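Local coordinates for hypothetical protein SPy0176 (Streptococcus pyogenes serotype M1, PDB 2OQT) that probably acts as the cytoplasmic IIA component of a phosphoenolpyruvate-dependent phosphotransferase system, relaying phosphoryl groups for uptake of ascorbate, at residues E144-E147 with E148-S152; V40-A43 with Y44-I48. All blocks are in the same frame, centred on the assembly; numbering follows the deposited sequence.

Interaction 1: residues E144-E147 with E148-S152; sequences EMVE and ESKDS
The carboxylate of E147 meets K150 through one oxygen: OE1 lies 3.2 Å from K150 CE and equally close to K150 CD, so it touches methylenes rather than the ammonium group. The two side chains cross obliquely. E147 starts anti to its own N, then bends at chi2 (84°), which brings OE1 back over the lysine. K150 bends at its last torsion instead, and its NZ stays 4.7 Å from E147 OE1, too far for a salt bridge. Each polar end has its partner in the N-terminal region: E147 OE2 pairs with K5, and K150 NZ bonds to N3. The other flat group, the carboxylate of D151, brings OD2 to 3.3 Å from E147 O; both are acceptors, so this is proximity without a bond.

Beneath these side chains helix 139-149 runs out. E148 N still gives a regular, fairly straight bond to E144 O (3.2 Å, 164°). One residue on, S149 N divides itself between weak bonds to M145 O and V146 O. The S149 hydroxyl adds a 3.2 Å bond from OG to M145 O, tilted out of that carbonyl plane. K150 N then reaches back three residues to E147 O at 3.1 Å. On the inner side V146 rests on L4, K5 and L123, while selenomethionine M145 packs on R132, L133, L126 and C136.

The shift from four-residue to three-residue bonding is what a tightening C-terminal helix turn looks like, with the S149 hydroxyl supplementing weak backbone bonding. The positive charges of K5 and K150 near E147 would probably favour its ionised form, and the E147-K5 bridge ties this last helix to helix 4-10.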
loop_
_atom_site.group_PDB
_atom_site.type_symbol
_atom_site.label_atom_id
_atom_site.label_comp_id
_atom_site.label_asym_id
_atom_site.label_seq_id
_atom_site.Cartn_x
_atom_site.Cartn_y
_atom_site.Cartn_z
ATOM N N GLU A 144 -11.755 -9.951 -2.807
ATOM C CA GLU A 144 -11.867 -11.345 -3.227
ATOM C C GLU A 144 -10.519 -11.899 -3.655
ATOM O O GLU A 144 -10.201 -13.061 -3.376
ATOM C CB GLU A 144 -12.964 -11.537 -4.272
ATOM C CG GLU A 144 -14.322 -11.915 -3.629
ATOM C CD GLU A 144 -15.525 -11.300 -4.351
ATOM O OE1 GLU A 144 -15.316 -10.666 -5.411
ATOM O OE2 GLU A 144 -16.678 -11.447 -3.864
HETATM N N MSE A 145 -9.723 -11.050 -4.299
HETATM C CA MSE A 145 -8.334 -11.382 -4.572
HETATM C C MSE A 145 -7.557 -11.615 -3.296
HETATM O O MSE A 145 -6.774 -12.556 -3.244
HETATM C CB MSE A 145 -7.662 -10.304 -5.392
HETATM C CG MSE A 145 -8.261 -10.159 -6.744
HETATM SE SE MSE A 145 -7.095 -9.155 -7.898
HETATM C CE MSE A 145 -5.450 -10.227 -7.684
ATOM N N VAL A 146 -7.788 -10.787 -2.268
ATOM C CA VAL A 146 -7.087 -10.927 -0.984
ATOM C C VAL A 146 -7.443 -12.213 -0.226
ATOM O O VAL A 146 -6.581 -12.776 0.452
ATOM C CB VAL A 146 -7.244 -9.664 -0.053
ATOM C CG1 VAL A 146 -6.335 -9.753 1.183
ATOM C CG2 VAL A 146 -6.936 -8.383 -0.815
ATOM N N GLU A 147 -8.691 -12.681 -0.322
ATOM C CA GLU A 147 -9.049 -13.983 0.279
ATOM C C GLU A 147 -8.307 -15.119 -0.442
ATOM O O GLU A 147 -7.753 -16.036 0.178
ATOM C CB GLU A 147 -10.566 -14.234 0.285
ATOM C CG GLU A 147 -11.016 -15.329 1.248
ATOM C CD GLU A 147 -11.199 -14.827 2.684
ATOM O OE1 GLU A 147 -10.207 -14.410 3.337
ATOM O OE2 GLU A 147 -12.347 -14.851 3.178
ATOM N N GLU A 148 -8.279 -15.018 -1.761
ATOM C CA GLU A 148 -7.566 -15.941 -2.595
ATOM C C GLU A 148 -6.075 -16.082 -2.209
ATOM O O GLU A 148 -5.466 -17.123 -2.464
ATOM C CB GLU A 148 -7.751 -15.470 -4.027
ATOM C CG GLU A 148 -7.321 -16.437 -5.097
ATOM C CD GLU A 148 -7.620 -15.931 -6.495
ATOM O OE1 GLU A 148 -7.097 -16.551 -7.451
ATOM O OE2 GLU A 148 -8.364 -14.924 -6.642
ATOM N N SER A 149 -5.516 -15.039 -1.574
ATOM C CA SER A 149 -4.102 -14.951 -1.123
ATOM C C SER A 149 -3.799 -15.835 0.053
ATOM O O SER A 149 -2.680 -16.356 0.168
ATOM C CB SER A 149 -3.748 -13.541 -0.649
ATOM O OG SER A 149 -3.994 -12.588 -1.641
ATOM N N LYS A 150 -4.777 -15.958 0.949
ATOM C CA LYS A 150 -4.590 -16.652 2.224
ATOM C C LYS A 150 -4.354 -18.177 2.102
ATOM O O LYS A 150 -3.912 -18.818 3.059
ATOM C CB LYS A 150 -5.760 -16.364 3.174
ATOM C CG LYS A 150 -6.249 -14.918 3.175
ATOM C CD LYS A 150 -7.157 -14.643 4.377
ATOM C CE LYS A 150 -7.522 -13.155 4.507
ATOM N NZ LYS A 150 -6.367 -12.199 4.778
ATOM N N ASP A 151 -4.617 -18.749 0.928
ATOM C CA ASP A 151 -4.589 -20.211 0.767
ATOM C C ASP A 151 -3.779 -20.722 -0.436
ATOM O O ASP A 151 -3.786 -20.101 -1.513
ATOM C CB ASP A 151 -6.021 -20.778 0.737
ATOM C CG ASP A 151 -7.015 -19.822 0.080
ATOM O OD1 ASP A 151 -6.879 -19.581 -1.146
ATOM O OD2 ASP A 151 -7.915 -19.308 0.802
ATOM N N SER A 152 -3.098 -21.859 -0.229
ATOM C CA SER A 152 -2.344 -22.582 -1.280
ATOM C C SER A 152 -1.193 -21.761 -1.894
ATOM O O SER A 152 -0.399 -21.133 -1.181
ATOM C CB SER A 152 -3.299 -23.127 -2.377
ATOM O OG SER A 152 -2.699 -24.155 -3.158
#

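Interaction 2: residues V40-A43 with Y44-I48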
loop_
_atom_site.group_PDB
_atom_site.type_symbol
_atom_site.label_atom_id
_atom_site.label_comp_id
_atom_site.label_asym_id
_atom_site.label_seq_id
_atom_site.Cartn_x
_atom_site.Cartn_y
_atom_site.Cartn_z
ATOM N N VAL A 40 -3.965 7.145 10.489
ATOM C CA VAL A 40 -2.776 7.993 10.490
ATOM C C VAL A 40 -3.105 9.471 10.241
ATOM O O VAL A 40 -4.207 9.835 9.844
ATOM C CB VAL A 40 -1.690 7.546 9.458
ATOM C CG1 VAL A 40 -1.433 6.052 9.539
ATOM C CG2 VAL A 40 -2.051 7.970 7.988
ATOM N N THR A 41 -2.074 10.282 10.410
ATOM C CA THR A 41 -2.088 11.714 10.339
ATOM C C THR A 41 -1.264 12.061 9.077
ATOM O O THR A 41 -0.545 11.210 8.521
ATOM C CB THR A 41 -1.474 12.220 11.696
ATOM O OG1 THR A 41 -2.502 12.234 12.719
ATOM C CG2 THR A 41 -0.835 13.569 11.625
ATOM N N SER A 42 -1.390 13.296 8.593
ATOM C CA SER A 42 -0.551 13.751 7.504
ATOM C C SER A 42 0.933 13.569 7.850
ATOM O O SER A 42 1.748 13.281 6.992
ATOM C CB SER A 42 -0.835 15.226 7.186
ATOM O OG SER A 42 -0.480 16.037 8.306
ATOM N N ALA A 43 1.304 13.746 9.101
ATOM C CA ALA A 43 2.716 13.690 9.426
ATOM C C ALA A 43 3.309 12.323 8.984
ATOM O O ALA A 43 4.540 12.173 8.896
ATOM C CB ALA A 43 2.923 13.923 10.895
ATOM N N TYR A 44 2.429 11.347 8.730
ATOM C CA TYR A 44 2.825 10.040 8.204
ATOM C C TYR A 44 3.182 10.143 6.742
ATOM O O TYR A 44 4.192 9.647 6.344
ATOM C CB TYR A 44 1.766 8.937 8.449
ATOM C CG TYR A 44 2.326 7.538 8.244
ATOM C CD1 TYR A 44 3.536 7.148 8.851
ATOM C CD2 TYR A 44 1.684 6.603 7.404
ATOM C CE1 TYR A 44 4.063 5.857 8.650
ATOM C CE2 TYR A 44 2.232 5.305 7.190
ATOM C CZ TYR A 44 3.399 4.949 7.818
ATOM O OH TYR A 44 3.938 3.700 7.632
ATOM N N TYR A 45 2.366 10.788 5.932
ATOM C CA TYR A 45 2.784 11.082 4.574
ATOM C C TYR A 45 4.196 11.762 4.592
ATOM O O TYR A 45 5.151 11.217 4.087
ATOM C CB TYR A 45 1.698 11.917 3.883
ATOM C CG TYR A 45 2.175 12.708 2.675
ATOM C CD1 TYR A 45 2.460 12.075 1.455
ATOM C CD2 TYR A 45 2.368 14.080 2.762
ATOM C CE1 TYR A 45 2.921 12.808 0.321
ATOM C CE2 TYR A 45 2.842 14.820 1.641
ATOM C CZ TYR A 45 3.108 14.175 0.429
ATOM O OH TYR A 45 3.557 14.923 -0.646
ATOM N N ASP A 46 4.337 12.909 5.233
ATOM C CA ASP A 46 5.640 13.526 5.439
ATOM C C ASP A 46 6.765 12.561 5.796
ATOM O O ASP A 46 7.858 12.619 5.226
ATOM C CB ASP A 46 5.513 14.623 6.497
ATOM C CG ASP A 46 4.498 15.662 6.097
ATOM O OD1 ASP A 46 3.787 16.238 6.947
ATOM O OD2 ASP A 46 4.373 15.858 4.894
ATOM N N ALA A 47 6.498 11.658 6.727
ATOM C CA ALA A 47 7.525 10.745 7.131
ATOM C C ALA A 47 7.840 9.765 5.973
ATOM O O ALA A 47 8.951 9.300 5.810
ATOM C CB ALA A 47 7.133 10.053 8.435
ATOM N N ILE A 48 6.905 9.506 5.084
ATOM C CA ILE A 48 7.254 8.602 3.988
ATOM C C ILE A 48 8.180 9.312 2.980
ATOM O O ILE A 48 9.165 8.740 2.494
ATOM C CB ILE A 48 5.994 7.938 3.410
ATOM C CG1 ILE A 48 5.403 7.008 4.511
ATOM C CG2 ILE A 48 6.304 7.182 2.131
ATOM C CD1 ILE A 48 4.118 6.225 4.190
#
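V40 and Y44 meet across the start of helix 42-55, V40 CG1 lying 3.8 Å from Y44 CD2 at an oblique approach to the ring. The ring gets there because Y44 CG stands anti to the backbone N (chi1 -165°). One ring face carries I48 CD1, a turn further along, 3.6 Å above the plane and offset toward the rim.

Backbone bonds fix the base of this cluster. Y44 N appears to bond to T41 O, although its modelled place is less sure. Regular four-residue helical bonding follows: D46 N to S42 O at 3.2 Å, and A47 N to A43 O at 3.0 Å. S42 O lies at the edge of the Y45 ring, near its plane, with Y45 CB 3.4 Å from it.

Further out, V40 sits on V31, L34 and I35 of helix 23-36, and both V40 and Y44 touch A105. Y44 OH donates to L104 O and accepts from A70 N, beside H69. Apolar contact thus flanks the ring while two bonds hold its hydroxyl, so Y44 links the first helical turn to strand 97-105 and to the H69-A70 loop.

Overall arrangement
Both contacts are local helix turns, one at a start and one at an end: interaction 2 opens helix 42-55, interaction 1 closes helix 139-149. Their centres are 29 Å apart, on opposite sides of the chain's centre, and they do not touch. Each is partly buried, but the chemistry differs. Across 40-48 the buried pair is valine and tyrosine, directed at helix 23-36 and the central sheet, with the polar end of the tyrosine satisfied by backbone atoms. Across 144-152 most of the touching residues are charged and half are exposed, and E147 and K150 find their partners in helix 4-10 and just before it. Regular helical bonding builds up in interaction 2 and weakens in interaction 1.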